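Local coordinates for protein eukaryotic translation initiation factor 5A-2 (Arabidopsis thaliana, PDB 3HKS) that promotes translation elongation and termination by binding between the exit and peptidyl sites of stalled ribosomes, notably those held up at polyproline sequences, at residues P28-A31 against G32-R35; D102-E105 against D106-S110. All blocks are in the same frame, centred on the assembly; numbering follows the deposited sequence.

Contact 1 (P28-A31 against G32-R35); sequences PQSA and GNIR. With EDO (1,2-ethanediol), chain C.
A31 and G32 open a short 3-10 turn directly after S30, the last residue of its strand, and G32 carries the curl on towards N33. N33 closes the turn twice over. The backbone N of N33 bonds to S30 O at 2.9 Å, while its amide ND2 reaches S30 OG, also at 2.9 Å, in a more bent bond with the hydroxyl tilted out of the amide plane. S30 presents that hydroxyl by holding OG between its own N and carbonyl carbon (chi1 66°). The extended side chain of Q29 crosses that of N33 at about a right angle, its NE2 3.9 Å from N33 CB. I34 continues the spiral, I34 N to A31 O at 3.1 Å, and its CD1 packs against Q29 OE1 at 3.7 Å. One water donates to both A31 O and I34 O, bridging the ends of the turn. R35 N then meets O1 of a 1,2-ethanediol, probably from the crystallisation liquor, at 2.9 Å. The R35 side chain bends back at its second torsion (chi2 -73°), and NH1 is shared by G32 O, at 2.9 Å and close to the guanidinium plane, and I34 O. Inward, A31 and I34 lie on F67 of strand 64-71, and I34 shares V90 of strand 87-103 with Q29; the turn thus leads from strand 26-30 towards strand 39-42 in the SH3-like N-terminal region.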
loop_
_atom_site.group_PDB
_atom_site.type_symbol
_atom_site.label_atom_id
_atom_site.label_comp_id
_atom_site.label_asym_id
_atom_site.label_seq_id
_atom_site.Cartn_x
_atom_site.Cartn_y
_atom_site.Cartn_z
ATOM N N PRO A 28 9.885 -5.446 -13.367
ATOM C CA PRO A 28 11.330 -5.257 -13.249
ATOM C C PRO A 28 11.788 -3.897 -13.769
ATOM O O PRO A 28 11.373 -3.469 -14.855
ATOM C CB PRO A 28 11.896 -6.380 -14.125
ATOM C CG PRO A 28 10.869 -6.553 -15.212
ATOM C CD PRO A 28 9.526 -6.222 -14.579
ATOM N N GLN A 29 12.632 -3.231 -12.991
ATOM C CA GLN A 29 13.165 -1.925 -13.366
ATOM C C GLN A 29 14.591 -1.800 -12.823
ATOM O O GLN A 29 14.859 -2.207 -11.690
ATOM C CB GLN A 29 12.271 -0.819 -12.804
ATOM C CG GLN A 29 12.697 0.608 -13.147
ATOM C CD GLN A 29 11.701 1.619 -12.623
ATOM O OE1 GLN A 29 11.124 1.429 -11.555
ATOM N NE2 GLN A 29 11.473 2.689 -13.383
ATOM N N SER A 30 15.497 -1.258 -13.636
ATOM C CA SER A 30 16.903 -1.186 -13.270
ATOM C C SER A 30 17.043 -0.354 -12.015
ATOM O O SER A 30 16.364 0.666 -11.876
ATOM C CB SER A 30 17.763 -0.630 -14.405
ATOM O OG SER A 30 17.450 0.728 -14.663
ATOM N N ALA A 31 17.907 -0.803 -11.100
ATOM C CA ALA A 31 18.120 -0.112 -9.829
ATOM C C ALA A 31 18.477 1.358 -10.016
ATOM O O ALA A 31 18.068 2.200 -9.215
ATOM C CB ALA A 31 19.176 -0.832 -8.998
ATOM N N GLY A 32 19.207 1.676 -11.090
ATOM C CA GLY A 32 19.596 3.062 -11.398
ATOM C C GLY A 32 18.433 3.989 -11.730
ATOM O O GLY A 32 18.576 5.216 -11.716
ATOM N N ASN A 33 17.276 3.408 -12.025
ATOM C CA ASN A 33 16.064 4.196 -12.320
ATOM C C ASN A 33 15.164 4.416 -11.099
ATOM O O ASN A 33 14.249 5.216 -11.153
ATOM C CB ASN A 33 15.257 3.553 -13.456
ATOM C CG ASN A 33 15.721 4.000 -14.832
ATOM O OD1 ASN A 33 15.788 5.191 -15.118
ATOM N ND2 ASN A 33 16.027 3.041 -15.695
ATOM N N ILE A 34 15.433 3.706 -10.008
ATOM C CA ILE A 34 14.663 3.851 -8.774
ATOM C C ILE A 34 14.951 5.190 -8.089
ATOM O O ILE A 34 16.112 5.611 -7.965
ATOM C CB ILE A 34 14.912 2.689 -7.774
ATOM C CG1 ILE A 34 14.815 1.313 -8.457
ATOM C CG2 ILE A 34 13.981 2.799 -6.542
ATOM C CD1 ILE A 34 13.448 0.850 -8.793
ATOM N N ARG A 35 13.880 5.848 -7.654
ATOM C CA ARG A 35 13.955 7.168 -7.051
ATOM C C ARG A 35 13.310 7.178 -5.668
ATOM O O ARG A 35 12.398 6.390 -5.379
ATOM C CB ARG A 35 13.275 8.207 -7.947
ATOM C CG ARG A 35 13.923 8.413 -9.316
ATOM C CD ARG A 35 15.268 9.174 -9.237
ATOM N NE ARG A 35 15.899 9.272 -10.559
ATOM C CZ ARG A 35 16.793 8.408 -11.041
ATOM N NH1 ARG A 35 17.200 7.368 -10.317
ATOM N NH2 ARG A 35 17.277 8.579 -12.261
HETATM C C1 EDO C . 10.865 5.497 -9.241
HETATM O O1 EDO C . 11.315 4.584 -8.231
HETATM C C2 EDO C . 11.236 4.913 -10.594
HETATM O O2 EDO C . 10.904 5.834 -11.645
HETATM O O HOH W 1 18.557 4.534 -7.962
#

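Contact 2 (D102-E105 against D106-S110); sequences DITE and DGFVS
T104 and D106 meet through their polar ends, and this pair illustrates how one side chain can organise a tight reversal. The hydroxyl of T104 donates to D106 OD1, with OG1 and OD1 2.5 Å apart, and approaches the carboxylate from its anti side, out of its plane. The same T104 OG1 accepts from the backbone N of F108 at 2.9 Å. With OG1 held between the backbone N and the carbonyl carbon (chi1 73°), the hydroxyl can serve both partners; D106 takes the matching torsion (chi1 60°), which brings its carboxylate back to the hydroxyl.

The backbone supplies the ladder. S110 N gives D102 O a nearly straight bond of 2.8 Å, whereas the return bond from D102 N to S110 O is longer, at 3.3 Å. Nearer the bend, T104 N bonds to F108 O, and G107 N closes a type I turn onto T104 O at 3.1 Å. Two CA-H...O contacts, from V109 to D102 O and from I103 to F108 O, lie alongside these bonds.

Nonpolar contact is lighter. CB of D102 rests against CB of S110 at 3.6 Å, while T104 CG2 touches F108 CB at 4.0 Å. The F108 ring also makes a cation-pi contact with K123, and S110 OG is held by D120. On the face opposite D102 and S110, I103 and V109 turn to helix 128-139, touching F138 and M134 respectively.

G107, the last residue of the type I turn, has positive phi (96°) and lets the chain rejoin the ladder. This is a type I turn with a G1 beta bulge, the 3:5 beta hairpin, here joining strands 87-103 and 109-112 in the OB-fold region of eIF-5A.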
loop_
_atom_site.group_PDB
_atom_site.type_symbol
_atom_site.label_atom_id
_atom_site.label_comp_id
_atom_site.label_asym_id
_atom_site.label_seq_id
_atom_site.Cartn_x
_atom_site.Cartn_y
_atom_site.Cartn_z
ATOM N N ASP A 102 -21.671 -2.712 4.160
ATOM C CA ASP A 102 -21.916 -3.580 5.333
ATOM C C ASP A 102 -20.714 -3.756 6.244
ATOM O O ASP A 102 -19.568 -3.717 5.799
ATOM C CB ASP A 102 -22.454 -4.969 4.934
ATOM C CG ASP A 102 -23.044 -5.728 6.121
ATOM O OD1 ASP A 102 -23.461 -5.087 7.114
ATOM O OD2 ASP A 102 -23.083 -6.964 6.066
ATOM N N ILE A 103 -21.006 -3.913 7.533
ATOM C CA ILE A 103 -20.057 -4.435 8.495
ATOM C C ILE A 103 -20.755 -5.626 9.142
ATOM O O ILE A 103 -21.792 -5.469 9.810
ATOM C CB ILE A 103 -19.637 -3.383 9.578
ATOM C CG1 ILE A 103 -19.035 -2.132 8.932
ATOM C CG2 ILE A 103 -18.659 -3.997 10.578
ATOM C CD1 ILE A 103 -18.878 -0.957 9.870
ATOM N N THR A 104 -20.191 -6.816 8.932
ATOM C CA THR A 104 -20.775 -8.047 9.456
ATOM C C THR A 104 -20.492 -8.150 10.956
ATOM O O THR A 104 -19.586 -7.496 11.449
ATOM C CB THR A 104 -20.237 -9.301 8.731
ATOM O OG1 THR A 104 -18.887 -9.553 9.140
ATOM C CG2 THR A 104 -20.292 -9.128 7.214
ATOM N N GLU A 105 -21.262 -8.967 11.668
ATOM C CA GLU A 105 -21.063 -9.180 13.108
ATOM C C GLU A 105 -19.726 -9.845 13.448
ATOM O O GLU A 105 -19.259 -9.730 14.580
ATOM C CB GLU A 105 -22.218 -9.987 13.742
ATOM C CG GLU A 105 -23.612 -9.362 13.646
ATOM C CD GLU A 105 -23.732 -7.979 14.303
ATOM O OE1 GLU A 105 -23.031 -7.686 15.303
ATOM O OE2 GLU A 105 -24.559 -7.174 13.820
ATOM N N ASP A 106 -19.124 -10.552 12.485
ATOM C CA ASP A 106 -17.790 -11.132 12.685
ATOM C C ASP A 106 -16.640 -10.269 12.144
ATOM O O ASP A 106 -15.492 -10.707 12.091
ATOM C CB ASP A 106 -17.710 -12.581 12.171
ATOM C CG ASP A 106 -18.001 -12.716 10.674
ATOM O OD1 ASP A 106 -18.701 -11.869 10.097
ATOM O OD2 ASP A 106 -17.529 -13.706 10.070
ATOM N N GLY A 107 -16.944 -9.036 11.753
ATOM C CA GLY A 107 -15.894 -8.063 11.496
ATOM C C GLY A 107 -15.468 -7.925 10.055
ATOM O O GLY A 107 -14.496 -7.248 9.776
ATOM N N PHE A 108 -16.181 -8.570 9.136
ATOM C CA PHE A 108 -15.913 -8.379 7.718
ATOM C C PHE A 108 -16.576 -7.094 7.229
ATOM O O PHE A 108 -17.548 -6.606 7.804
ATOM C CB PHE A 108 -16.359 -9.587 6.876
ATOM C CG PHE A 108 -15.402 -10.764 6.932
ATOM C CD1 PHE A 108 -14.296 -10.824 6.086
ATOM C CD2 PHE A 108 -15.614 -11.809 7.831
ATOM C CE1 PHE A 108 -13.407 -11.902 6.132
ATOM C CE2 PHE A 108 -14.739 -12.909 7.881
ATOM C CZ PHE A 108 -13.632 -12.948 7.033
ATOM N N VAL A 109 -16.024 -6.551 6.162
ATOM C CA VAL A 109 -16.511 -5.324 5.573
ATOM C C VAL A 109 -16.989 -5.636 4.149
ATOM O O VAL A 109 -16.346 -6.411 3.420
ATOM C CB VAL A 109 -15.401 -4.244 5.655
ATOM C CG1 VAL A 109 -15.675 -3.084 4.779
ATOM C CG2 VAL A 109 -15.242 -3.778 7.114
ATOM N N SER A 110 -18.143 -5.084 3.781
ATOM C CA SER A 110 -18.639 -5.219 2.422
ATOM C C SER A 110 -18.528 -3.885 1.720
ATOM O O SER A 110 -19.018 -2.859 2.216
ATOM C CB SER A 110 -20.079 -5.742 2.407
ATOM O OG SER A 110 -20.537 -5.930 1.084
#

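How the contacts relate
Both contacts are short turns at strand ends, and they differ in burial and in chemistry. Contact 1 is partly buried in the SH3-like N-terminal region, with two of its residues packed inward; contact 2 is a surface hairpin in the OB-fold region, where V109 alone is buried, against helix 128-139. Their centres are 40 Å apart on opposite sides of the chain's centre and they do not touch, yet the long strand 87-103 connects them: it pairs with strand 26-30, part of contact 1, and supplies the first arm of contact 2. Contact 1 relies on 3-10 bonds with an amide-hydroxyl link, contact 2 on a strand ladder and a hydroxyl-carboxylate pair.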